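PDB 4DQN: putative branched-chain amino acid aminotransferase IlvE from Streptococcus mutans, which probably catalyses reversible pyridoxal-phosphate-dependent amino transfer between leucine, isoleucine or valine and 2-oxoglutarate, the closing step of their biosynthesis when run towards the amino acid. Local coordinates for residues G32-G37 with P96-D101; Y25-K30 with T100-D105; A60-K65 with A83-R88; S51-L54 with Q58-F61. One frame throughout, in Å; residues are numbered along the deposited sequence.

Contact 1: G32-G37 with P96-D101; sequences GKWDDG and PQVPTD
Trp34 reaches from the strand 33-40 onto the loop 96-99, and its indole meets Pro96, Gln97, Val98 and Pro99 in turn. The backbones themselves stay apart, with Trp34 CA 8.2 Å from Val98 CA, so the ring bridges the gap. CG stands anti to the carbonyl carbon (chi1 -72°), and the turn about CB-CG presents NE1 to the loop. There NE1 donates to Gln97 O at 2.9 Å, with an N-H...O angle of 155°. The bond is fairly straight on the donor side, yet the nitrogen sits 40° above the plane of the carbonyl, off the lone-pair directions. It is the one hydrogen bond across the contact and helps set the rotation of a ring also held by packing. The side chains of Trp34 and Val98 cross at about a right angle, Val98 CG2 approaching Trp34 CZ2 obliquely at 3.6 Å. Pro96, two residues earlier, places CG 4.3 Å from the same CZ2, while Pro96 O comes to 4.0 Å from CZ2 in the indole plane, buried and without a hydrogen-bond partner. Pro99, the N-cap residue of the helix 100-113, adds a looser touch, its CD 4.3 Å from Trp34 CD1. Tyr29 meets the indole edge-to-face, and Tyr148 and Phe150 of the strand 147-157 also pack on it. Here the outermost strand (within the chain) of an antiparallel sheet packs through an aromatic side chain on the loop joining helices 79-92 and 100-113, at the surface of the domain that holds this sheet.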
loop_
_atom_site.group_PDB
_atom_site.type_symbol
_atom_site.label_atom_id
_atom_site.label_comp_id
_atom_site.label_asym_id
_atom_site.label_seq_id
_atom_site.Cartn_x
_atom_site.Cartn_y
_atom_site.Cartn_z
ATOM N N GLY A 32 11.323 17.416 -12.678
ATOM C CA GLY A 32 10.673 18.370 -11.803
ATOM C C GLY A 32 9.460 19.098 -12.362
ATOM O O GLY A 32 8.990 20.045 -11.730
ATOM N N LYS A 33 8.946 18.668 -13.521
ATOM C CA LYS A 33 7.805 19.348 -14.169
ATOM C C LYS A 33 6.760 18.368 -14.703
ATOM O O LYS A 33 7.119 17.293 -15.179
ATOM C CB LYS A 33 8.274 20.189 -15.368
ATOM C CG LYS A 33 9.457 21.094 -15.123
ATOM C CD LYS A 33 9.107 22.234 -14.160
ATOM C CE LYS A 33 10.281 23.202 -13.986
ATOM N NZ LYS A 33 11.533 22.473 -13.609
ATOM N N TRP A 34 5.479 18.749 -14.634
ATOM C CA TRP A 34 4.416 18.067 -15.382
ATOM C C TRP A 34 4.409 18.563 -16.821
ATOM O O TRP A 34 4.577 19.756 -17.058
ATOM C CB TRP A 34 3.027 18.385 -14.797
ATOM C CG TRP A 34 2.762 17.738 -13.484
ATOM C CD1 TRP A 34 2.719 18.346 -12.262
ATOM C CD2 TRP A 34 2.523 16.343 -13.255
ATOM N NE1 TRP A 34 2.455 17.409 -11.279
ATOM C CE2 TRP A 34 2.342 16.173 -11.867
ATOM C CE3 TRP A 34 2.432 15.226 -14.092
ATOM C CZ2 TRP A 34 2.076 14.923 -11.301
ATOM C CZ3 TRP A 34 2.179 13.978 -13.521
ATOM C CH2 TRP A 34 2.003 13.841 -12.144
ATOM N N ASP A 35 4.193 17.669 -17.781
ATOM C CA ASP A 35 3.874 18.126 -19.135
ATOM C C ASP A 35 2.441 18.663 -19.134
ATOM O O ASP A 35 1.776 18.630 -18.090
ATOM C CB ASP A 35 4.099 17.040 -20.202
ATOM C CG ASP A 35 3.150 15.848 -20.077
ATOM O OD1 ASP A 35 3.557 14.750 -20.509
ATOM O OD2 ASP A 35 2.003 15.978 -19.588
ATOM N N ASP A 36 1.970 19.152 -20.282
ATOM C CA ASP A 36 0.646 19.775 -20.360
ATOM C C ASP A 36 -0.495 18.770 -20.344
ATOM O O ASP A 36 -1.650 19.155 -20.192
ATOM C CB ASP A 36 0.514 20.608 -21.640
ATOM C CG ASP A 36 1.450 21.800 -21.667
ATOM O OD1 ASP A 36 2.037 22.143 -20.609
ATOM O OD2 ASP A 36 1.599 22.401 -22.756
ATOM N N GLY A 37 -0.185 17.493 -20.547
ATOM C CA GLY A 37 -1.227 16.480 -20.613
ATOM C C GLY A 37 -1.789 16.327 -22.019
ATOM O O GLY A 37 -1.748 17.266 -22.820
ATOM N N PRO A 96 4.854 14.469 -6.333
ATOM C CA PRO A 96 4.612 15.882 -6.670
ATOM C C PRO A 96 3.126 16.149 -6.814
ATOM O O PRO A 96 2.396 15.291 -7.340
ATOM C CB PRO A 96 5.294 16.043 -8.032
ATOM C CG PRO A 96 5.373 14.620 -8.609
ATOM C CD PRO A 96 5.589 13.754 -7.392
ATOM N N GLN A 97 2.672 17.312 -6.362
ATOM C CA GLN A 97 1.255 17.637 -6.444
ATOM C C GLN A 97 0.780 17.881 -7.877
ATOM O O GLN A 97 1.517 18.396 -8.719
ATOM C CB GLN A 97 0.950 18.874 -5.597
ATOM C CG GLN A 97 1.054 18.665 -4.084
ATOM C CD GLN A 97 0.663 19.915 -3.328
ATOM O OE1 GLN A 97 0.063 20.827 -3.904
ATOM N NE2 GLN A 97 1.004 19.977 -2.049
ATOM N N VAL A 98 -0.463 17.506 -8.148
ATOM C CA VAL A 98 -1.144 17.924 -9.369
ATOM C C VAL A 98 -1.938 19.163 -8.983
ATOM O O VAL A 98 -2.827 19.075 -8.133
ATOM C CB VAL A 98 -2.121 16.828 -9.860
ATOM C CG1 VAL A 98 -2.970 17.332 -11.032
ATOM C CG2 VAL A 98 -1.357 15.576 -10.268
ATOM N N PRO A 99 -1.598 20.334 -9.559
ATOM C CA PRO A 99 -2.310 21.566 -9.180
ATOM C C PRO A 99 -3.811 21.491 -9.453
ATOM O O PRO A 99 -4.249 20.764 -10.348
ATOM C CB PRO A 99 -1.653 22.642 -10.061
ATOM C CG PRO A 99 -0.206 22.108 -10.263
ATOM C CD PRO A 99 -0.412 20.603 -10.401
ATOM N N THR A 100 -4.590 22.236 -8.683
ATOM C CA THR A 100 -6.048 22.202 -8.796
ATOM C C THR A 100 -6.536 22.567 -10.196
ATOM O O THR A 100 -7.413 21.894 -10.743
ATOM C CB THR A 100 -6.666 23.112 -7.753
ATOM O OG1 THR A 100 -6.270 22.639 -6.458
ATOM C CG2 THR A 100 -8.196 23.115 -7.852
ATOM N N ASP A 101 -5.967 23.608 -10.797
ATOM C CA ASP A 101 -6.409 23.956 -12.144
ATOM C C ASP A 101 -6.078 22.858 -13.162
ATOM O O ASP A 101 -6.890 22.584 -14.039
ATOM C CB ASP A 101 -5.935 25.351 -12.591
ATOM C CG ASP A 101 -4.426 25.469 -12.681
ATOM O OD1 ASP A 101 -3.960 26.555 -13.085
ATOM O OD2 ASP A 101 -3.696 24.505 -12.348
#

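Contact 2: Y25-K30 with T100-D105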
loop_
_atom_site.group_PDB
_atom_site.type_symbol
_atom_site.label_atom_id
_atom_site.label_comp_id
_atom_site.label_asym_id
_atom_site.label_seq_id
_atom_site.Cartn_x
_atom_site.Cartn_y
_atom_site.Cartn_z
ATOM N N TYR A 25 -7.227 11.006 -20.188
ATOM C CA TYR A 25 -6.172 12.005 -20.061
ATOM C C TYR A 25 -4.929 11.368 -19.442
ATOM O O TYR A 25 -5.029 10.518 -18.553
ATOM C CB TYR A 25 -6.677 13.131 -19.166
ATOM C CG TYR A 25 -5.672 14.187 -18.760
ATOM C CD1 TYR A 25 -4.777 13.971 -17.707
ATOM C CD2 TYR A 25 -5.658 15.418 -19.385
ATOM C CE1 TYR A 25 -3.882 14.954 -17.315
ATOM C CE2 TYR A 25 -4.767 16.410 -19.001
ATOM C CZ TYR A 25 -3.887 16.173 -17.972
ATOM O OH TYR A 25 -3.020 17.174 -17.590
ATOM N N ILE A 26 -3.755 11.786 -19.902
ATOM C CA ILE A 26 -2.505 11.333 -19.303
ATOM C C ILE A 26 -1.463 12.449 -19.359
ATOM O O ILE A 26 -1.368 13.181 -20.346
ATOM C CB ILE A 26 -1.964 10.030 -19.972
ATOM C CG1 ILE A 26 -0.839 9.415 -19.139
ATOM C CG2 ILE A 26 -1.482 10.300 -21.406
ATOM C CD1 ILE A 26 -0.490 7.962 -19.545
ATOM N N SER A 27 -0.700 12.588 -18.281
ATOM C CA SER A 27 0.320 13.619 -18.174
ATOM C C SER A 27 1.496 12.984 -17.459
ATOM O O SER A 27 1.304 12.192 -16.528
ATOM C CB SER A 27 -0.207 14.819 -17.376
ATOM O OG SER A 27 0.773 15.851 -17.267
ATOM N N TYR A 28 2.704 13.317 -17.906
ATOM C CA TYR A 28 3.918 12.742 -17.343
ATOM C C TYR A 28 4.702 13.800 -16.586
ATOM O O TYR A 28 4.800 14.947 -17.031
ATOM C CB TYR A 28 4.803 12.140 -18.453
ATOM C CG TYR A 28 4.192 10.950 -19.174
ATOM C CD1 TYR A 28 3.266 11.129 -20.198
ATOM C CD2 TYR A 28 4.556 9.651 -18.842
ATOM C CE1 TYR A 28 2.713 10.042 -20.867
ATOM C CE2 TYR A 28 4.009 8.551 -19.516
ATOM C CZ TYR A 28 3.089 8.765 -20.518
ATOM O OH TYR A 28 2.534 7.693 -21.185
ATOM N N TYR A 29 5.251 13.420 -15.433
ATOM C CA TYR A 29 6.126 14.305 -14.675
ATOM C C TYR A 29 7.555 13.804 -14.841
ATOM O O TYR A 29 7.860 12.648 -14.545
ATOM C CB TYR A 29 5.712 14.294 -13.204
ATOM C CG TYR A 29 6.463 15.220 -12.271
ATOM C CD1 TYR A 29 7.681 14.843 -11.714
ATOM C CD2 TYR A 29 5.920 16.439 -11.895
ATOM C CE1 TYR A 29 8.354 15.681 -10.833
ATOM C CE2 TYR A 29 6.584 17.288 -11.008
ATOM C CZ TYR A 29 7.802 16.895 -10.483
ATOM O OH TYR A 29 8.471 17.721 -9.600
ATOM N N LYS A 30 8.417 14.675 -15.352
ATOM C CA LYS A 30 9.841 14.395 -15.512
ATOM C C LYS A 30 10.618 15.682 -15.260
ATOM O O LYS A 30 10.118 16.772 -15.542
ATOM C CB LYS A 30 10.148 13.896 -16.934
ATOM C CG LYS A 30 9.279 12.730 -17.403
ATOM C CD LYS A 30 9.626 12.262 -18.814
ATOM C CE LYS A 30 8.506 11.376 -19.368
ATOM N NZ LYS A 30 8.909 10.572 -20.557
ATOM N N THR A 100 -4.590 22.236 -8.683
ATOM C CA THR A 100 -6.048 22.202 -8.796
ATOM C C THR A 100 -6.536 22.567 -10.196
ATOM O O THR A 100 -7.413 21.894 -10.743
ATOM C CB THR A 100 -6.666 23.112 -7.753
ATOM O OG1 THR A 100 -6.270 22.639 -6.458
ATOM C CG2 THR A 100 -8.196 23.115 -7.852
ATOM N N ASP A 101 -5.967 23.608 -10.797
ATOM C CA ASP A 101 -6.409 23.956 -12.144
ATOM C C ASP A 101 -6.078 22.858 -13.162
ATOM O O ASP A 101 -6.890 22.584 -14.039
ATOM C CB ASP A 101 -5.935 25.351 -12.591
ATOM C CG ASP A 101 -4.426 25.469 -12.681
ATOM O OD1 ASP A 101 -3.960 26.555 -13.085
ATOM O OD2 ASP A 101 -3.696 24.505 -12.348
ATOM N N LYS A 102 -4.921 22.206 -13.022
ATOM C CA LYS A 102 -4.559 21.093 -13.910
ATOM C C LYS A 102 -5.547 19.938 -13.736
ATOM O O LYS A 102 -6.049 19.383 -14.720
ATOM C CB LYS A 102 -3.122 20.604 -13.620
ATOM C CG LYS A 102 -2.655 19.421 -14.483
ATOM C CD LYS A 102 -1.241 18.993 -14.069
ATOM C CE LYS A 102 -0.697 17.889 -14.955
ATOM N NZ LYS A 102 -0.613 18.269 -16.399
ATOM N N PHE A 103 -5.822 19.593 -12.475
ATOM C CA PHE A 103 -6.725 18.499 -12.124
ATOM C C PHE A 103 -8.133 18.706 -12.702
ATOM O O PHE A 103 -8.706 17.803 -13.338
ATOM C CB PHE A 103 -6.791 18.388 -10.589
ATOM C CG PHE A 103 -7.660 17.256 -10.077
ATOM C CD1 PHE A 103 -9.045 17.404 -9.998
ATOM C CD2 PHE A 103 -7.085 16.059 -9.641
ATOM C CE1 PHE A 103 -9.853 16.357 -9.525
ATOM C CE2 PHE A 103 -7.878 15.015 -9.153
ATOM C CZ PHE A 103 -9.269 15.166 -9.092
ATOM N N ILE A 104 -8.694 19.890 -12.473
ATOM C CA ILE A 104 -10.072 20.149 -12.876
ATOM C C ILE A 104 -10.158 20.214 -14.393
ATOM O O ILE A 104 -11.082 19.663 -14.990
ATOM C CB ILE A 104 -10.611 21.436 -12.238
ATOM C CG1 ILE A 104 -10.776 21.237 -10.730
ATOM C CG2 ILE A 104 -11.963 21.821 -12.825
ATOM C CD1 ILE A 104 -11.107 22.546 -10.006
ATOM N N ASP A 105 -9.181 20.862 -15.021
ATOM C CA ASP A 105 -9.153 20.921 -16.475
ATOM C C ASP A 105 -9.062 19.532 -17.073
ATOM O O ASP A 105 -9.714 19.229 -18.077
ATOM C CB ASP A 105 -7.970 21.750 -16.972
ATOM C CG ASP A 105 -7.851 21.713 -18.476
ATOM O OD1 ASP A 105 -8.690 22.349 -19.140
ATOM O OD2 ASP A 105 -6.941 21.028 -19.000
HETATM O O HOH W 1 -4.871 19.724 -17.496
#
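Ser27 on the strand 24-30 and Lys102 in the first turns of the helix 100-113 have CA atoms 9.9 Å apart, and Tyr25 CA lies 10.1 Å from Asp105 CA. At such a spacing the backbones cannot bond directly, and the side chains of Lys102 and Tyr25 span the gap. Lys102 does most of this: its chain is extended from CB to CE and bends only at the end (chi4 60°), which turns the ammonium group towards the strand. NZ donates to Tyr25 OH at 2.9 Å, arriving at the edge of the phenol near its plane, and to Ser27 OG, also at 2.9 Å. Asp35 O, at the break of the neighbouring strand 33-40, is a third acceptor. Ser27 OG is held in turn by the Asp35 carboxylate, which positions it for the lysine. A water extends the network: it donates to Lys102 O at 3.0 Å and to Asp105 OD2 at 2.9 Å, and sits 3.2 Å from Tyr25 OH. The tyrosine hydroxyl thus links lysine and water, while its ring packs on Ala106 and Val110. This is alpha/beta layer packing, helix 100-113 lying on the sheet edge formed by strands 24-30 and 33-40.

Contact 3: A60-K65 with A83-R88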
loop_
_atom_site.group_PDB
_atom_site.type_symbol
_atom_site.label_atom_id
_atom_site.label_comp_id
_atom_site.label_asym_id
_atom_site.label_seq_id
_atom_site.Cartn_x
_atom_site.Cartn_y
_atom_site.Cartn_z
ATOM N N ALA A 60 -1.737 6.763 -5.691
ATOM C CA ALA A 60 -2.883 7.415 -5.090
ATOM C C ALA A 60 -3.958 7.564 -6.142
ATOM O O ALA A 60 -3.670 7.594 -7.346
ATOM C CB ALA A 60 -2.489 8.785 -4.562
ATOM N N PHE A 61 -5.207 7.663 -5.706
ATOM C CA PHE A 61 -6.269 7.863 -6.673
ATOM C C PHE A 61 -7.360 8.757 -6.116
ATOM O O PHE A 61 -7.367 9.081 -4.932
ATOM C CB PHE A 61 -6.822 6.523 -7.183
ATOM C CG PHE A 61 -7.633 5.755 -6.163
ATOM C CD1 PHE A 61 -9.016 5.920 -6.083
ATOM C CD2 PHE A 61 -7.020 4.846 -5.321
ATOM C CE1 PHE A 61 -9.768 5.195 -5.159
ATOM C CE2 PHE A 61 -7.761 4.120 -4.392
ATOM C CZ PHE A 61 -9.134 4.294 -4.308
ATOM N N GLU A 62 -8.241 9.195 -7.006
ATOM C CA GLU A 62 -9.426 9.934 -6.622
ATOM C C GLU A 62 -10.633 9.309 -7.295
ATOM O O GLU A 62 -10.509 8.365 -8.099
ATOM C CB GLU A 62 -9.294 11.407 -7.008
ATOM C CG GLU A 62 -8.630 12.226 -5.928
ATOM C CD GLU A 62 -9.455 12.263 -4.650
ATOM O OE1 GLU A 62 -10.708 12.199 -4.734
ATOM O OE2 GLU A 62 -8.849 12.369 -3.558
ATOM N N GLY A 63 -11.803 9.819 -6.939
ATOM C CA GLY A 63 -13.044 9.355 -7.523
ATOM C C GLY A 63 -14.023 10.504 -7.481
ATOM O O GLY A 63 -14.231 11.110 -6.423
ATOM N N LEU A 64 -14.617 10.814 -8.627
ATOM C CA LEU A 64 -15.589 11.902 -8.693
ATOM C C LEU A 64 -16.501 11.647 -9.872
ATOM O O LEU A 64 -16.158 10.879 -10.771
ATOM C CB LEU A 64 -14.903 13.277 -8.787
ATOM C CG LEU A 64 -14.040 13.643 -10.005
ATOM C CD1 LEU A 64 -13.828 15.151 -10.086
ATOM C CD2 LEU A 64 -12.688 12.907 -10.006
ATOM N N LYS A 65 -17.679 12.265 -9.864
ATOM C CA LYS A 65 -18.682 11.962 -10.877
ATOM C C LYS A 65 -19.040 13.168 -11.738
ATOM O O LYS A 65 -18.960 14.312 -11.281
ATOM C CB LYS A 65 -19.949 11.399 -10.209
ATOM C CG LYS A 65 -19.801 9.945 -9.772
ATOM C CD LYS A 65 -20.946 9.522 -8.846
ATOM C CE LYS A 65 -20.947 8.024 -8.608
ATOM N NZ LYS A 65 -22.033 7.622 -7.661
ATOM N N ALA A 83 -9.184 17.554 -5.857
ATOM C CA ALA A 83 -7.837 17.975 -6.215
ATOM C C ALA A 83 -7.014 18.268 -4.966
ATOM O O ALA A 83 -5.828 17.936 -4.902
ATOM C CB ALA A 83 -7.889 19.220 -7.123
ATOM N N GLU A 84 -7.637 18.909 -3.982
ATOM C CA GLU A 84 -6.937 19.293 -2.762
ATOM C C GLU A 84 -6.638 18.063 -1.924
ATOM O O GLU A 84 -5.573 17.964 -1.311
ATOM C CB GLU A 84 -7.747 20.346 -1.984
ATOM C CG GLU A 84 -7.854 21.668 -2.758
ATOM C CD GLU A 84 -8.682 22.748 -2.060
ATOM O OE1 GLU A 84 -9.281 22.468 -0.991
ATOM O OE2 GLU A 84 -8.732 23.882 -2.597
ATOM N N ARG A 85 -7.563 17.108 -1.922
ATOM C CA ARG A 85 -7.320 15.853 -1.217
ATOM C C ARG A 85 -6.181 15.057 -1.862
ATOM O O ARG A 85 -5.344 14.472 -1.156
ATOM C CB ARG A 85 -8.601 15.012 -1.119
ATOM C CG ARG A 85 -8.402 13.732 -0.307
ATOM C CD ARG A 85 -9.705 12.997 -0.026
ATOM N NE ARG A 85 -10.327 12.467 -1.242
ATOM C CZ ARG A 85 -11.484 11.801 -1.266
ATOM N NH1 ARG A 85 -12.158 11.595 -0.141
ATOM N NH2 ARG A 85 -11.975 11.342 -2.418
ATOM N N LEU A 86 -6.137 15.042 -3.197
ATOM C CA LEU A 86 -5.047 14.376 -3.912
ATOM C C LEU A 86 -3.714 15.068 -3.639
ATOM O O LEU A 86 -2.669 14.419 -3.648
ATOM C CB LEU A 86 -5.310 14.362 -5.428
ATOM C CG LEU A 86 -4.951 13.149 -6.302
ATOM C CD1 LEU A 86 -4.595 13.541 -7.735
ATOM C CD2 LEU A 86 -3.922 12.197 -5.698
ATOM N N GLN A 87 -3.740 16.381 -3.408
ATOM C CA GLN A 87 -2.507 17.106 -3.123
ATOM C C GLN A 87 -1.971 16.706 -1.760
ATOM O O GLN A 87 -0.771 16.489 -1.590
ATOM C CB GLN A 87 -2.733 18.627 -3.197
ATOM C CG GLN A 87 -2.783 19.174 -4.624
ATOM C CD GLN A 87 -3.701 20.377 -4.758
ATOM O OE1 GLN A 87 -4.110 20.978 -3.759
ATOM N NE2 GLN A 87 -4.034 20.733 -5.992
ATOM N N ARG A 88 -2.858 16.606 -0.778
ATOM C CA ARG A 88 -2.441 16.165 0.544
ATOM C C ARG A 88 -1.982 14.703 0.518
ATOM O O ARG A 88 -1.017 14.328 1.190
ATOM C CB ARG A 88 -3.571 16.360 1.549
ATOM C CG ARG A 88 -3.791 17.816 1.929
ATOM C CD ARG A 88 -4.807 17.925 3.050
ATOM N NE ARG A 88 -6.161 17.768 2.541
ATOM C CZ ARG A 88 -6.865 18.764 2.003
ATOM N NH1 ARG A 88 -6.332 19.981 1.905
ATOM N NH2 ARG A 88 -8.093 18.544 1.556
HETATM O O HOH W 2 -13.903 9.815 -4.138
#
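A buried salt bridge between Glu62 and Arg85, with a small apolar patch beside it, joins the strand 59-68 at its break to the helix 79-92 near the centre of the chain. The guanidinium grips the carboxylate side-on with two nitrogens: NE donates to Glu62 OE2 at 2.7 Å (162°), and NH2 to Glu62 OE1 at 2.8 Å (166°). Both oxygens are met on their syn side, and the two flat groups are only 27° apart, so the pair is nearly coplanar. The first torsion of Glu62 puts its CG 3.8 Å from Leu86 CG, where the two side chains slide past each other, and the bend at chi2 swings the carboxylate to Arg85. Next to it Ala60 CB touches Leu86 CD2 at 3.9 Å. Asn82 ND2 also bonds to OE1, and a water donating to Gly63 O at 2.6 Å accepts a weak bond from Arg85 NH2. Arg85 NH1 is taken by Pro249 O, so the guanidinium is held from several directions. Its side chain lies about 4 Å from that of Lys188, the predicted cofactor lysine, unmodified here. This is consistent with the cofactor pocket of fold-type IV aminotransferases, where an arginine at this place typically binds the phosphate of pyridoxal phosphate.

Contact 4: S51-L54 with Q58-F61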
loop_
_atom_site.group_PDB
_atom_site.type_symbol
_atom_site.label_atom_id
_atom_site.label_comp_id
_atom_site.label_asym_id
_atom_site.label_seq_id
_atom_site.Cartn_x
_atom_site.Cartn_y
_atom_site.Cartn_z
ATOM N N SER A 51 8.970 0.244 -11.272
ATOM C CA SER A 51 8.179 1.414 -10.851
ATOM C C SER A 51 7.825 1.363 -9.364
ATOM O O SER A 51 7.249 0.374 -8.907
ATOM C CB SER A 51 6.859 1.490 -11.640
ATOM O OG SER A 51 7.076 1.730 -13.023
ATOM N N PRO A 52 8.126 2.441 -8.613
ATOM C CA PRO A 52 7.748 2.512 -7.192
ATOM C C PRO A 52 6.252 2.308 -6.921
ATOM O O PRO A 52 5.918 1.874 -5.826
ATOM C CB PRO A 52 8.149 3.941 -6.791
ATOM C CG PRO A 52 9.355 4.214 -7.676
ATOM C CD PRO A 52 8.968 3.589 -9.014
ATOM N N ALA A 53 5.368 2.594 -7.876
ATOM C CA ALA A 53 3.950 2.328 -7.648
ATOM C C ALA A 53 3.712 0.832 -7.430
ATOM O O ALA A 53 2.785 0.445 -6.717
ATOM C CB ALA A 53 3.102 2.853 -8.803
ATOM N N LEU A 54 4.565 -0.002 -8.025
ATOM C CA LEU A 54 4.396 -1.450 -7.982
ATOM C C LEU A 54 5.156 -2.103 -6.830
ATOM O O LEU A 54 4.720 -3.132 -6.299
ATOM C CB LEU A 54 4.850 -2.078 -9.306
ATOM C CG LEU A 54 4.093 -1.665 -10.567
ATOM C CD1 LEU A 54 4.825 -2.230 -11.789
ATOM C CD2 LEU A 54 2.652 -2.170 -10.511
ATOM N N GLN A 58 3.779 3.454 -4.110
ATOM C CA GLN A 58 3.743 4.906 -4.290
ATOM C C GLN A 58 2.684 5.227 -5.332
ATOM O O GLN A 58 2.978 5.379 -6.533
ATOM C CB GLN A 58 5.110 5.480 -4.664
ATOM C CG GLN A 58 5.217 6.971 -4.341
ATOM C CD GLN A 58 6.479 7.620 -4.892
ATOM O OE1 GLN A 58 7.135 7.078 -5.791
ATOM N NE2 GLN A 58 6.819 8.794 -4.361
ATOM N N GLU A 59 1.440 5.302 -4.857
ATOM C CA GLU A 59 0.281 5.426 -5.737
ATOM C C GLU A 59 -0.874 6.053 -4.966
ATOM O O GLU A 59 -0.975 5.900 -3.740
ATOM C CB GLU A 59 -0.128 4.036 -6.233
ATOM C CG GLU A 59 -0.501 3.096 -5.084
ATOM C CD GLU A 59 -0.771 1.684 -5.529
ATOM O OE1 GLU A 59 -1.723 1.064 -4.998
ATOM O OE2 GLU A 59 -0.029 1.175 -6.401
ATOM N N ALA A 60 -1.737 6.763 -5.691
ATOM C CA ALA A 60 -2.883 7.415 -5.090
ATOM C C ALA A 60 -3.958 7.564 -6.142
ATOM O O ALA A 60 -3.670 7.594 -7.346
ATOM C CB ALA A 60 -2.489 8.785 -4.562
ATOM N N PHE A 61 -5.207 7.663 -5.706
ATOM C CA PHE A 61 -6.269 7.863 -6.673
ATOM C C PHE A 61 -7.360 8.757 -6.116
ATOM O O PHE A 61 -7.367 9.081 -4.932
ATOM C CB PHE A 61 -6.822 6.523 -7.183
ATOM C CG PHE A 61 -7.633 5.755 -6.163
ATOM C CD1 PHE A 61 -9.016 5.920 -6.083
ATOM C CD2 PHE A 61 -7.020 4.846 -5.321
ATOM C CE1 PHE A 61 -9.768 5.195 -5.159
ATOM C CE2 PHE A 61 -7.761 4.120 -4.392
ATOM C CZ PHE A 61 -9.134 4.294 -4.308
#
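Gln58 makes the first link, its backbone N donating to Pro52 O at 3.2 Å. The N-H...O line is nearly straight, 173°, although the nitrogen stands 44° above the carbonyl plane and so away from the lone pairs. The same residue offers its carbonyl to the next residue of the short helix: Ala53 CA approaches Gln58 O at 3.4 Å in a CA-H...O contact. The Gln58 side chain, with CG anti to the backbone N and extended beyond it, runs beside the Pro52 ring in the same direction, and Pro52 CB lies 3.4 Å from its OE1. That amide is fixed from outside, by Leu93 O at NE2 and Ala145 N at OE1. Glu59 follows, its CG wedged between the backbone N and the carbonyl carbon (chi1 60°), and this brings OE2 to 2.9 Å from Ala53 O, two acceptors with no hydrogen bond between them as modelled. Glu59 OE2 of the second subunit is close to OE2 as well, and such closeness would probably favour protonation of at least one carboxylate; OE1 has a weak bond from Gly57 N of that subunit. Beyond Glu59 the chain continues as strand, and Phe61 forms a backbone bond with Lys188. A short helix, 52-55, with a tight connection into strand 59-68 closed by the Gln58 N to Pro52 O bond, thus lies at the dimer interface, Ala53 packing on Leu54 of the second subunit.

Contacts 1 and 2 form one unit: their centres are 5 Å apart, they share Thr100 and Asp101, and Asp35 OD2 of the former lies 2.6 Å from Ser27 OG of the latter. Contact 3 joins them through Gln87, whose NE2 is 3.0 Å from both Val98 O and Thr100 OG1, and through Phe103, which packs on Ala83 and Leu86 as the two consecutive helices meet. Contact 4 meets contact 3 along the strand 59-68, sharing Ala60 and Phe61, with centres 14 Å apart. They differ in nearness to Lys188, the predicted cofactor lysine: the side chain of Arg85 lies about 4 Å and that of Glu59 about 9 Å from the Lys188 side chain, whereas contacts 1 and 2 lie away from it.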